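Local structure of enoyl-CoA hydratase/isomerase (Pseudomonas aeruginosa, 3LAO) at residues B[67-72]-B[108-113]. The protein probably hydrates the double bond of an enoyl-CoA thioester, perhaps one with a steroid side chain, as a homotrimer of the crotonase family. Numbering follows the deposited sequence. Where two conformers were deposited one is given.
Sequences EHFTAG and LVVAVQ
F69 lies against V112 where, in this crotonase-fold subunit, the loop after strand 59-64 passes the C-terminal end of the neighbouring parallel strand 108-112. The backbone N of F69 donates to Q113 O at 2.8 Å, a bond that joins the loop to the residue just past the strand. F69 CB sits 3.6 Å from that same Q113 O and a little farther from Q113 OE1. With CG anti to the backbone N (chi1 -172°), the ring lies back along the strand, toward V110. There V112 CG1 stands over the middle of one face, 3.5 Å from the centroid of the F69 ring and 4° off the normal, a well-centred CH-pi contact. F69 CD1 and CE1 pass the carbonyl oxygen of A111, and F69 CZ ends 3.8 Å from V110 CG2. A64, from strand 59-64, also touches the phenyl group, so the ring packs against residues of both strands. In Q113, chi1 sets CG between the backbone N and the carbonyl carbon, 3.3 Å from E67 O. The bend at chi2 (-83°) then turns the buried amide toward the loop, where Q113 NE2 donates to the carbonyl oxygens of A64 and G66.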
ATOM      1  N   GLU B  67      14.841 -21.045 -20.579  0.57 45.66           N
ATOM      2  CA  GLU B  67      15.535 -19.775 -20.358  0.57 43.01           C
ATOM      3  C   GLU B  67      14.533 -18.658 -20.106  0.57 40.52           C
ATOM      4  O   GLU B  67      14.908 -17.527 -19.809  0.57 42.05           O
ATOM      5  CB  GLU B  67      16.424 -19.432 -21.569  0.57 43.20           C
ATOM      6  CG  GLU B  67      17.632 -20.388 -21.773  0.57 55.91           C
ATOM      7  CD  GLU B  67      18.295 -20.281 -23.161  0.57 66.24           C
ATOM      8  OE1 GLU B  67      17.584 -20.416 -24.187  0.57 71.60           O
ATOM      9  OE2 GLU B  67      19.531 -20.082 -23.223  0.57 64.63           O
ATOM     10  N   HIS B  68      13.252 -18.980 -20.216  1.00 36.13           N
ATOM     11  CA  HIS B  68      12.216 -17.961 -20.160  1.00 35.58           C
ATOM     12  C   HIS B  68      11.050 -18.306 -19.287  1.00 33.95           C
ATOM     13  O   HIS B  68      10.394 -19.314 -19.482  1.00 41.84           O
ATOM     14  CB  HIS B  68      11.739 -17.668 -21.577  1.00 41.20           C
ATOM     15  CG  HIS B  68      12.817 -17.106 -22.443  1.00 49.91           C
ATOM     16  ND1 HIS B  68      13.265 -15.805 -22.315  1.00 53.93           N
ATOM     17  CD2 HIS B  68      13.589 -17.683 -23.396  1.00 53.99           C
ATOM     18  CE1 HIS B  68      14.249 -15.600 -23.175  1.00 52.92           C
ATOM     19  NE2 HIS B  68      14.461 -16.719 -23.846  1.00 55.28           N
ATOM     20  N   PHE B  69      10.770 -17.450 -18.319  1.00 39.89           N
ATOM     21  CA  PHE B  69       9.628 -17.691 -17.462  1.00 32.85           C
ATOM     22  C   PHE B  69       8.322 -17.808 -18.266  1.00 30.08           C
ATOM     23  O   PHE B  69       7.716 -18.880 -18.288  1.00 34.84           O
ATOM     24  CB  PHE B  69       9.531 -16.652 -16.361  1.00 34.16           C
ATOM     25  CG  PHE B  69       8.486 -16.975 -15.337  1.00 31.54           C
ATOM     26  CD1 PHE B  69       8.653 -18.048 -14.497  1.00 29.26           C
ATOM     27  CD2 PHE B  69       7.344 -16.201 -15.218  1.00 28.20           C
ATOM     28  CE1 PHE B  69       7.684 -18.361 -13.568  1.00 31.07           C
ATOM     29  CE2 PHE B  69       6.399 -16.493 -14.272  1.00 25.02           C
ATOM     30  CZ  PHE B  69       6.565 -17.583 -13.455  1.00 25.52           C
ATOM     31  N   THR B  70       7.889 -16.742 -18.931  1.00 25.51           N
ATOM     32  CA  THR B  70       6.748 -16.865 -19.851  1.00 34.13           C
ATOM     33  C   THR B  70       6.629 -15.710 -20.838  1.00 42.22           C
ATOM     34  O   THR B  70       6.848 -14.555 -20.473  1.00 39.72           O
ATOM     35  CB  THR B  70       5.389 -17.023 -19.128  1.00 28.37           C
ATOM     36  OG1 THR B  70       4.360 -17.200 -20.104  1.00 32.00           O
ATOM     37  CG2 THR B  70       5.056 -15.791 -18.350  1.00 34.72           C
ATOM     38  N   ALA B  71       6.276 -16.032 -22.091  1.00 40.33           N
ATOM     39  CA  ALA B  71       6.015 -15.005 -23.104  1.00 32.87           C
ATOM     40  C   ALA B  71       4.587 -14.494 -23.004  1.00 38.47           C
ATOM     41  O   ALA B  71       4.173 -13.641 -23.791  1.00 41.37           O
ATOM     42  CB  ALA B  71       6.299 -15.521 -24.510  1.00 32.06           C
ATOM     43  N   GLY B  72       3.837 -14.991 -22.019  1.00 40.95           N
ATOM     44  CA  GLY B  72       2.452 -14.584 -21.839  1.00 41.66           C
ATOM     45  C   GLY B  72       1.467 -15.590 -22.431  1.00 45.12           C
ATOM     46  O   GLY B  72       1.787 -16.756 -22.615  1.00 38.27           O
ATOM     47  N   LEU B 108       3.111 -19.645  -1.635  1.00 29.46           N
ATOM     48  CA  LEU B 108       3.700 -19.892  -2.938  1.00 26.09           C
ATOM     49  C   LEU B 108       4.913 -19.004  -3.126  1.00 27.62           C
ATOM     50  O   LEU B 108       4.881 -17.819  -2.834  1.00 31.20           O
ATOM     51  CB  LEU B 108       2.669 -19.626  -4.026  1.00 31.91           C
ATOM     52  CG  LEU B 108       3.160 -19.631  -5.472  1.00 33.28           C
ATOM     53  CD1 LEU B 108       3.491 -21.011  -5.858  1.00 37.71           C
ATOM     54  CD2 LEU B 108       2.001 -19.157  -6.270  1.00 40.65           C
ATOM     55  N   VAL B 109       5.997 -19.598  -3.583  1.00 31.22           N
ATOM     56  CA  VAL B 109       7.216 -18.882  -3.842  1.00 34.61           C
ATOM     57  C   VAL B 109       7.437 -19.043  -5.337  1.00 37.99           C
ATOM     58  O   VAL B 109       7.175 -20.110  -5.891  1.00 35.10           O
ATOM     59  CB  VAL B 109       8.399 -19.524  -3.106  1.00 33.05           C
ATOM     60  CG1 VAL B 109       9.734 -19.019  -3.690  1.00 25.30           C
ATOM     61  CG2 VAL B 109       8.306 -19.261  -1.623  1.00 35.41           C
ATOM     62  N   VAL B 110       7.902 -17.992  -5.999  1.00 31.20           N
ATOM     63  CA  VAL B 110       8.106 -18.098  -7.413  1.00 25.72           C
ATOM     64  C   VAL B 110       9.498 -17.637  -7.837  1.00 31.75           C
ATOM     65  O   VAL B 110      10.011 -16.603  -7.355  1.00 34.60           O
ATOM     66  CB  VAL B 110       7.012 -17.335  -8.200  1.00 33.34           C
ATOM     67  CG1 VAL B 110       7.132 -15.775  -7.973  1.00 27.10           C
ATOM     68  CG2 VAL B 110       7.147 -17.686  -9.659  1.00 27.84           C
ATOM     69  N   ALA B 111      10.098 -18.403  -8.746  1.00 31.04           N
ATOM     70  CA  ALA B 111      11.386 -18.051  -9.374  1.00 29.99           C
ATOM     71  C   ALA B 111      11.214 -17.711 -10.860  1.00 27.38           C
ATOM     72  O   ALA B 111      10.655 -18.509 -11.605  1.00 27.55           O
ATOM     73  CB  ALA B 111      12.377 -19.222  -9.213  1.00 25.64           C
ATOM     74  N   VAL B 112      11.719 -16.555 -11.292  1.00 24.40           N
ATOM     75  CA  VAL B 112      11.593 -16.121 -12.690  1.00 28.35           C
ATOM     76  C   VAL B 112      12.915 -15.692 -13.339  1.00 33.65           C
ATOM     77  O   VAL B 112      13.754 -15.039 -12.718  1.00 29.21           O
ATOM     78  CB  VAL B 112      10.695 -14.895 -12.838  1.00 28.39           C
ATOM     79  CG1 VAL B 112       9.317 -15.132 -12.236  1.00 27.73           C
ATOM     80  CG2 VAL B 112      11.349 -13.785 -12.184  1.00 32.36           C
ATOM     81  N   GLN B 113      13.028 -15.981 -14.627  1.00 33.34           N
ATOM     82  CA  GLN B 113      14.225 -15.669 -15.402  1.00 38.44           C
ATOM     83  C   GLN B 113      13.891 -15.306 -16.837  1.00 37.36           C
ATOM     84  O   GLN B 113      12.891 -15.784 -17.414  1.00 30.00           O
ATOM     85  CB  GLN B 113      15.158 -16.880 -15.446  1.00 37.57           C
ATOM     86  CG  GLN B 113      14.765 -17.936 -16.495  1.00 34.09           C
ATOM     87  CD  GLN B 113      13.679 -18.898 -16.023  1.00 42.76           C
ATOM     88  OE1 GLN B 113      12.683 -18.491 -15.396  1.00 41.93           O
ATOM     89  NE2 GLN B 113      13.847 -20.191 -16.357  1.00 42.10           N
TER